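Local coordinates for protein methyl-coenzyme M reductase gamma subunit (Methermicoccus shengliensis DSM 18856, PDB 7NKG) that forms the gamma subunit of methyl-coenzyme M reductase, the factor 430-dependent enzyme that interconverts methyl-coenzyme M and methane in methanogenic archaea, at residues G10-A15 with T214-D219. Residues are numbered along the deposited sequence; the frame is centred on the assembly and turned at random.
Sequences GNTSVA and TIYRVD
Val-14 sets its CG1 methyl over the middle of the Tyr-216 ring, 3.5 Å from the ring centroid and 9° off the normal, a CH-pi contact. With CG1 anti to the backbone N (chi1 172°), the two methyls meet successive carbonyl oxygens: CG1 lies 3.4 Å from Thr-214 O, and CG2 rests against Ile-215 O. At the ring's edge, near its plane, Thr-12 OG1 comes to 3.7 Å from Tyr-216 CE1. No hydrogen bond joins the two segments directly; Asp-226 does that work, its OD2 hydrogen-bonded to both Tyr-216 OH and Thr-12 OG1, while its OD1 takes the backbone N-H of Asn-11. Phe-223 packs edge-to-face with the tyrosine, and Arg-18 NE binds Thr-214 O. A leucine in place of Tyr-216 has neither ring face nor hydroxyl, so Val-14 CG1 would probably lose its close support and Asp-226 OD2 keep only Thr-12 OG1 of these two hydroxyl partners. Thr-12 is the N-cap of helix 13-23, its OG1 accepting a weak, long bond from Ala-15 N (3.5 Å). What results is a capped helix start packed by its first turn on the buried beginning of the loop between helices 206-212 and 227-245.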
ATOM      1  N   GLY C  10      -0.831  36.526 -34.365  1.00 20.33           N
ATOM      2  CA  GLY C  10      -1.609  36.116 -35.534  1.00 21.39           C
ATOM      3  C   GLY C  10      -2.247  37.272 -36.267  1.00 22.76           C
ATOM      4  O   GLY C  10      -2.517  38.319 -35.673  1.00 22.89           O
ATOM      5  N   ASN C  11      -2.499  37.074 -37.570  1.00 23.43           N
ATOM      6  CA  ASN C  11      -3.065  38.112 -38.433  1.00 24.55           C
ATOM      7  C   ASN C  11      -4.298  37.662 -39.240  1.00 23.83           C
ATOM      8  O   ASN C  11      -4.793  38.448 -40.052  1.00 24.81           O
ATOM      9  CB  ASN C  11      -1.983  38.623 -39.393  1.00 28.02           C
ATOM     10  CG  ASN C  11      -1.442  37.584 -40.347  1.00 33.20           C
ATOM     11  OD1 ASN C  11      -1.760  36.395 -40.272  1.00 33.89           O
ATOM     12  ND2 ASN C  11      -0.615  38.018 -41.289  1.00 36.22           N
ATOM     13  N   THR C  12      -4.774  36.420 -39.066  1.00 22.15           N
ATOM     14  CA  THR C  12      -5.954  35.953 -39.803  1.00 21.34           C
ATOM     15  C   THR C  12      -7.238  36.446 -39.110  1.00 20.99           C
ATOM     16  O   THR C  12      -7.175  36.924 -37.965  1.00 21.09           O
ATOM     17  CB  THR C  12      -5.949  34.414 -39.904  1.00 21.65           C
ATOM     18  OG1 THR C  12      -6.165  33.847 -38.606  1.00 23.24           O
ATOM     19  CG2 THR C  12      -4.688  33.864 -40.568  1.00 21.37           C
ATOM     20  N   SER C  13      -8.424  36.259 -39.755  1.00 20.49           N
ATOM     21  CA  SER C  13      -9.705  36.617 -39.142  1.00 20.73           C
ATOM     22  C   SER C  13      -9.884  35.868 -37.803  1.00 20.27           C
ATOM     23  O   SER C  13     -10.394  36.444 -36.853  1.00 20.78           O
ATOM     24  CB  SER C  13     -10.859  36.254 -40.071  1.00 21.26           C
ATOM     25  OG  SER C  13     -10.889  34.848 -40.293  1.00 21.44           O
ATOM     26  N   VAL C  14      -9.416  34.609 -37.714  1.00 19.58           N
ATOM     27  CA  VAL C  14      -9.521  33.827 -36.485  1.00 19.75           C
ATOM     28  C   VAL C  14      -8.753  34.517 -35.352  1.00 19.96           C
ATOM     29  O   VAL C  14      -9.290  34.667 -34.261  1.00 20.28           O
ATOM     30  CB  VAL C  14      -9.010  32.388 -36.701  1.00 20.11           C
ATOM     31  CG1 VAL C  14      -8.933  31.621 -35.379  1.00 20.60           C
ATOM     32  CG2 VAL C  14      -9.889  31.639 -37.695  1.00 20.55           C
ATOM     33  N   ALA C  15      -7.508  34.942 -35.606  1.00 19.95           N
ATOM     34  CA  ALA C  15      -6.698  35.634 -34.596  1.00 20.53           C
ATOM     35  C   ALA C  15      -7.344  36.970 -34.224  1.00 20.47           C
ATOM     36  O   ALA C  15      -7.377  37.330 -33.043  1.00 19.93           O
ATOM     37  CB  ALA C  15      -5.288  35.868 -35.114  1.00 21.32           C
ATOM     38  N   THR C 214     -13.611  31.970 -33.879  1.00 17.90           N
ATOM     39  CA  THR C 214     -12.314  31.881 -33.225  1.00 17.51           C
ATOM     40  C   THR C 214     -11.721  30.461 -33.411  1.00 17.70           C
ATOM     41  O   THR C 214     -10.699  30.196 -32.806  1.00 18.58           O
ATOM     42  CB  THR C 214     -12.451  32.213 -31.721  1.00 18.41           C
ATOM     43  OG1 THR C 214     -13.312  31.252 -31.094  1.00 19.14           O
ATOM     44  CG2 THR C 214     -12.945  33.644 -31.478  1.00 18.27           C
ATOM     45  N   ILE C 215     -12.331  29.553 -34.219  1.00 17.24           N
ATOM     46  CA  ILE C 215     -11.749  28.227 -34.448  1.00 16.70           C
ATOM     47  C   ILE C 215     -11.057  28.228 -35.811  1.00 17.87           C
ATOM     48  O   ILE C 215     -11.578  28.806 -36.770  1.00 18.02           O
ATOM     49  CB  ILE C 215     -12.808  27.060 -34.391  1.00 16.77           C
ATOM     50  CG1 ILE C 215     -12.100  25.703 -34.102  1.00 17.23           C
ATOM     51  CG2 ILE C 215     -13.664  26.959 -35.696  1.00 17.36           C
ATOM     52  CD1 ILE C 215     -13.026  24.539 -33.779  1.00 19.19           C
ATOM     53  N   TYR C 216      -9.919  27.547 -35.907  1.00 17.96           N
ATOM     54  CA  TYR C 216      -9.247  27.370 -37.194  1.00 18.14           C
ATOM     55  C   TYR C 216      -9.834  26.109 -37.842  1.00 18.57           C
ATOM     56  O   TYR C 216     -10.192  25.158 -37.143  1.00 18.78           O
ATOM     57  CB  TYR C 216      -7.733  27.161 -37.012  1.00 18.62           C
ATOM     58  CG  TYR C 216      -6.986  28.403 -36.572  1.00 19.09           C
ATOM     59  CD1 TYR C 216      -6.679  29.409 -37.477  1.00 20.39           C
ATOM     60  CD2 TYR C 216      -6.553  28.551 -35.264  1.00 19.85           C
ATOM     61  CE1 TYR C 216      -5.945  30.525 -37.095  1.00 21.09           C
ATOM     62  CE2 TYR C 216      -5.848  29.678 -34.860  1.00 20.62           C
ATOM     63  CZ  TYR C 216      -5.552  30.670 -35.779  1.00 21.47           C
ATOM     64  OH  TYR C 216      -4.874  31.801 -35.374  1.00 22.57           O
ATOM     65  N   ARG C 217      -9.927  26.098 -39.179  1.00 17.59           N
ATOM     66  CA  ARG C 217     -10.381  24.916 -39.922  1.00 17.86           C
ATOM     67  C   ARG C 217      -9.674  24.917 -41.266  1.00 18.36           C
ATOM     68  O   ARG C 217      -9.566  25.975 -41.903  1.00 18.34           O
ATOM     69  CB  ARG C 217     -11.903  24.919 -40.145  1.00 17.65           C
ATOM     70  CG  ARG C 217     -12.726  24.306 -39.007  1.00 17.39           C
ATOM     71  CD  ARG C 217     -14.192  24.060 -39.400  1.00 17.04           C
ATOM     72  NE  ARG C 217     -14.343  23.081 -40.480  1.00 18.09           N
ATOM     73  CZ  ARG C 217     -14.403  21.754 -40.332  1.00 18.75           C
ATOM     74  NH1 ARG C 217     -14.299  21.203 -39.125  1.00 18.04           N
ATOM     75  NH2 ARG C 217     -14.560  20.968 -41.390  1.00 18.54           N
ATOM     76  N   VAL C 218      -9.217  23.750 -41.713  1.00 18.09           N
ATOM     77  CA  VAL C 218      -8.496  23.623 -42.982  1.00 18.78           C
ATOM     78  C   VAL C 218      -9.348  24.120 -44.175  1.00 19.94           C
ATOM     79  O   VAL C 218      -8.777  24.541 -45.181  1.00 20.97           O
ATOM     80  CB  VAL C 218      -8.012  22.159 -43.211  1.00 19.83           C
ATOM     81  CG1 VAL C 218      -9.164  21.251 -43.643  1.00 20.64           C
ATOM     82  CG2 VAL C 218      -6.868  22.104 -44.222  1.00 20.66           C
ATOM     83  N   ASP C 219     -10.691  24.036 -44.069  1.00 19.36           N
ATOM     84  CA  ASP C 219     -11.612  24.470 -45.130  1.00 19.18           C
ATOM     85  C   ASP C 219     -12.145  25.895 -44.926  1.00 19.78           C
ATOM     86  O   ASP C 219     -13.115  26.281 -45.580  1.00 21.25           O
ATOM     87  CB  ASP C 219     -12.752  23.459 -45.312  1.00 19.19           C
ATOM     88  CG  ASP C 219     -13.592  23.207 -44.079  1.00 22.32           C
ATOM     89  OD1 ASP C 219     -13.420  23.949 -43.077  1.00 21.53           O
ATOM     90  OD2 ASP C 219     -14.391  22.248 -44.096  1.00 24.29           O
TER